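Local coordinates for protein serine-threonine phosphatase 2C (Toxoplasma gondii, PDB 2I44) that binds calcium ions and probably removes phosphate groups from phosphoserine and phosphothreonine residues of proteins, at residues A264-W269 with S309-T314. Residues are numbered along the deposited sequence; the frame is centred on the assembly and turned at random.
With CA (calcium ion), chain D.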
loop_
_atom_site.group_PDB
_atom_site.type_symbol
_atom_site.label_atom_id
_atom_site.label_comp_id
_atom_site.label_asym_id
_atom_site.label_seq_id
_atom_site.Cartn_x
_atom_site.Cartn_y
_atom_site.Cartn_z
ATOM N N ALA A 264 -2.148 2.262 5.846
ATOM C CA ALA A 264 -3.413 1.635 6.200
ATOM C C ALA A 264 -4.362 1.439 5.018
ATOM O O ALA A 264 -4.245 2.101 3.985
ATOM C CB ALA A 264 -4.098 2.462 7.288
ATOM N N THR A 265 -5.304 0.520 5.177
ATOM C CA THR A 265 -6.293 0.252 4.139
ATOM C C THR A 265 -7.449 1.240 4.280
ATOM O O THR A 265 -7.529 1.976 5.279
ATOM C CB THR A 265 -6.839 -1.184 4.246
ATOM O OG1 THR A 265 -7.390 -1.394 5.549
ATOM C CG2 THR A 265 -5.728 -2.183 4.014
ATOM N N ASP A 266 -8.345 1.253 3.292
ATOM C CA ASP A 266 -9.482 2.161 3.328
ATOM C C ASP A 266 -10.399 1.823 4.486
ATOM O O ASP A 266 -11.287 2.595 4.836
ATOM C CB ASP A 266 -10.254 2.149 1.994
ATOM C CG ASP A 266 -10.867 0.791 1.658
ATOM O OD1 ASP A 266 -10.734 -0.167 2.447
ATOM O OD2 ASP A 266 -11.486 0.687 0.581
ATOM N N GLY A 267 -10.169 0.660 5.088
ATOM C CA GLY A 267 -10.961 0.253 6.238
ATOM C C GLY A 267 -10.767 1.282 7.342
ATOM O O GLY A 267 -11.609 1.435 8.238
ATOM N N LEU A 268 -9.638 1.986 7.280
ATOM C CA LEU A 268 -9.331 3.040 8.241
ATOM C C LEU A 268 -9.661 4.424 7.674
ATOM O O LEU A 268 -10.308 5.240 8.331
ATOM C CB LEU A 268 -7.848 3.023 8.626
ATOM C CG LEU A 268 -7.416 4.293 9.380
ATOM C CD1 LEU A 268 -8.090 4.329 10.757
ATOM C CD2 LEU A 268 -5.906 4.336 9.537
ATOM N N TRP A 269 -9.219 4.678 6.445
ATOM C CA TRP A 269 -9.408 5.979 5.813
ATOM C C TRP A 269 -10.837 6.366 5.436
ATOM O O TRP A 269 -11.155 7.546 5.375
ATOM C CB TRP A 269 -8.488 6.078 4.595
ATOM C CG TRP A 269 -7.051 5.815 4.953
ATOM C CD1 TRP A 269 -6.204 4.920 4.358
ATOM C CD2 TRP A 269 -6.294 6.461 5.983
ATOM N NE1 TRP A 269 -4.967 4.974 4.953
ATOM C CE2 TRP A 269 -4.993 5.914 5.951
ATOM C CE3 TRP A 269 -6.588 7.453 6.929
ATOM C CZ2 TRP A 269 -3.981 6.325 6.831
ATOM C CZ3 TRP A 269 -5.576 7.866 7.811
ATOM C CH2 TRP A 269 -4.290 7.299 7.751
ATOM N N SER A 309 -21.510 -1.573 9.588
ATOM C CA SER A 309 -20.735 -2.806 9.595
ATOM C C SER A 309 -19.350 -2.360 9.122
ATOM O O SER A 309 -19.223 -1.734 8.067
ATOM C CB SER A 309 -21.325 -3.816 8.609
ATOM O OG SER A 309 -20.626 -5.051 8.654
ATOM N N ALA A 310 -18.323 -2.663 9.913
ATOM C CA ALA A 310 -16.952 -2.264 9.591
ATOM C C ALA A 310 -16.249 -3.141 8.552
ATOM O O ALA A 310 -16.453 -4.354 8.488
ATOM C CB ALA A 310 -16.116 -2.214 10.876
ATOM N N ASP A 311 -15.417 -2.508 7.736
ATOM C CA ASP A 311 -14.653 -3.212 6.713
ATOM C C ASP A 311 -13.418 -3.821 7.379
ATOM O O ASP A 311 -13.182 -3.577 8.561
ATOM C CB ASP A 311 -14.227 -2.212 5.635
ATOM C CG ASP A 311 -13.404 -2.851 4.535
ATOM O OD1 ASP A 311 -13.548 -4.073 4.311
ATOM O OD2 ASP A 311 -12.620 -2.128 3.885
ATOM N N ASN A 312 -12.638 -4.623 6.653
ATOM C CA ASN A 312 -11.410 -5.146 7.254
ATOM C C ASN A 312 -10.629 -3.857 7.530
ATOM O O ASN A 312 -10.707 -2.907 6.741
ATOM C CB ASN A 312 -10.580 -5.990 6.270
ATOM C CG ASN A 312 -11.215 -7.324 5.927
ATOM O OD1 ASN A 312 -11.993 -7.888 6.700
ATOM N ND2 ASN A 312 -10.855 -7.854 4.768
ATOM N N ILE A 313 -9.885 -3.816 8.631
ATOM C CA ILE A 313 -9.105 -2.636 8.978
ATOM C C ILE A 313 -7.697 -3.056 9.358
ATOM O O ILE A 313 -7.507 -3.938 10.191
ATOM C CB ILE A 313 -9.709 -1.868 10.177
ATOM C CG1 ILE A 313 -11.208 -1.647 9.969
ATOM C CG2 ILE A 313 -9.009 -0.517 10.329
ATOM C CD1 ILE A 313 -11.907 -1.018 11.164
ATOM N N THR A 314 -6.714 -2.419 8.738
ATOM C CA THR A 314 -5.317 -2.707 9.012
ATOM C C THR A 314 -4.545 -1.404 9.097
ATOM O O THR A 314 -4.679 -0.528 8.234
ATOM C CB THR A 314 -4.703 -3.589 7.908
ATOM O OG1 THR A 314 -5.317 -4.882 7.945
ATOM C CG2 THR A 314 -3.199 -3.746 8.101
HETATM CA CA CA D . -11.065 -2.453 2.213
HETATM O O HOH W 1 -11.744 -1.848 0.508
HETATM O O HOH W 2 -14.292 0.394 8.357
HETATM O O HOH W 3 -11.828 -4.404 2.084
HETATM O O HOH W 4 -9.701 -2.917 4.033
#
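The carboxylates of Asp266 and Asp311 occupy adjacent positions on one calcium ion, their planes 69° apart and their side chains crossing at about a right angle. Each gives a single oxygen to the metal: Asp266 OD1 and Asp311 OD2 both lie 2.3 Å from the calcium. These two oxygens come within 3.1 Å of each other, a spacing set by the shared cation, which probably offsets their charge. Asp311 reaches the ion with CG anti to its backbone N (chi1 179°), and its other oxygen, OD1, takes a bond from water 3 and a weak one from Asn312 N. Water 1 donates to Asp266 OD2, water 4 to the carbonyl of Asn312; all three waters are calcium ligands, and Asp60 completes the site.

The pair stands at the end of the PP2C beta-sandwich, where strand 258-264 runs out as its antiparallel neighbour 313-320 begins; the binuclear metal centre of this family lies between the two sheets. Thr265 N donates to Thr314 O (3.3 Å, 154° at the hydrogen). Thr265 is at the N-cap of helix 266-269; its OG1 is hydrogen-bonded to Asp38, and a capping bond from Gly267 N is long and doubtful. Gly267 CA makes a C-H...O contact of 3.2 Å to Asn312 O, nearly straight at the hydrogen. Ile313 CG1 lies 3.6 Å from Gly267 O, and its CG2 branch meets Leu268 CB at 4.1 Å, both side chains also touching Thr299 of helix 291-305. Water 2 bridges Gly267 O and Asp311 N.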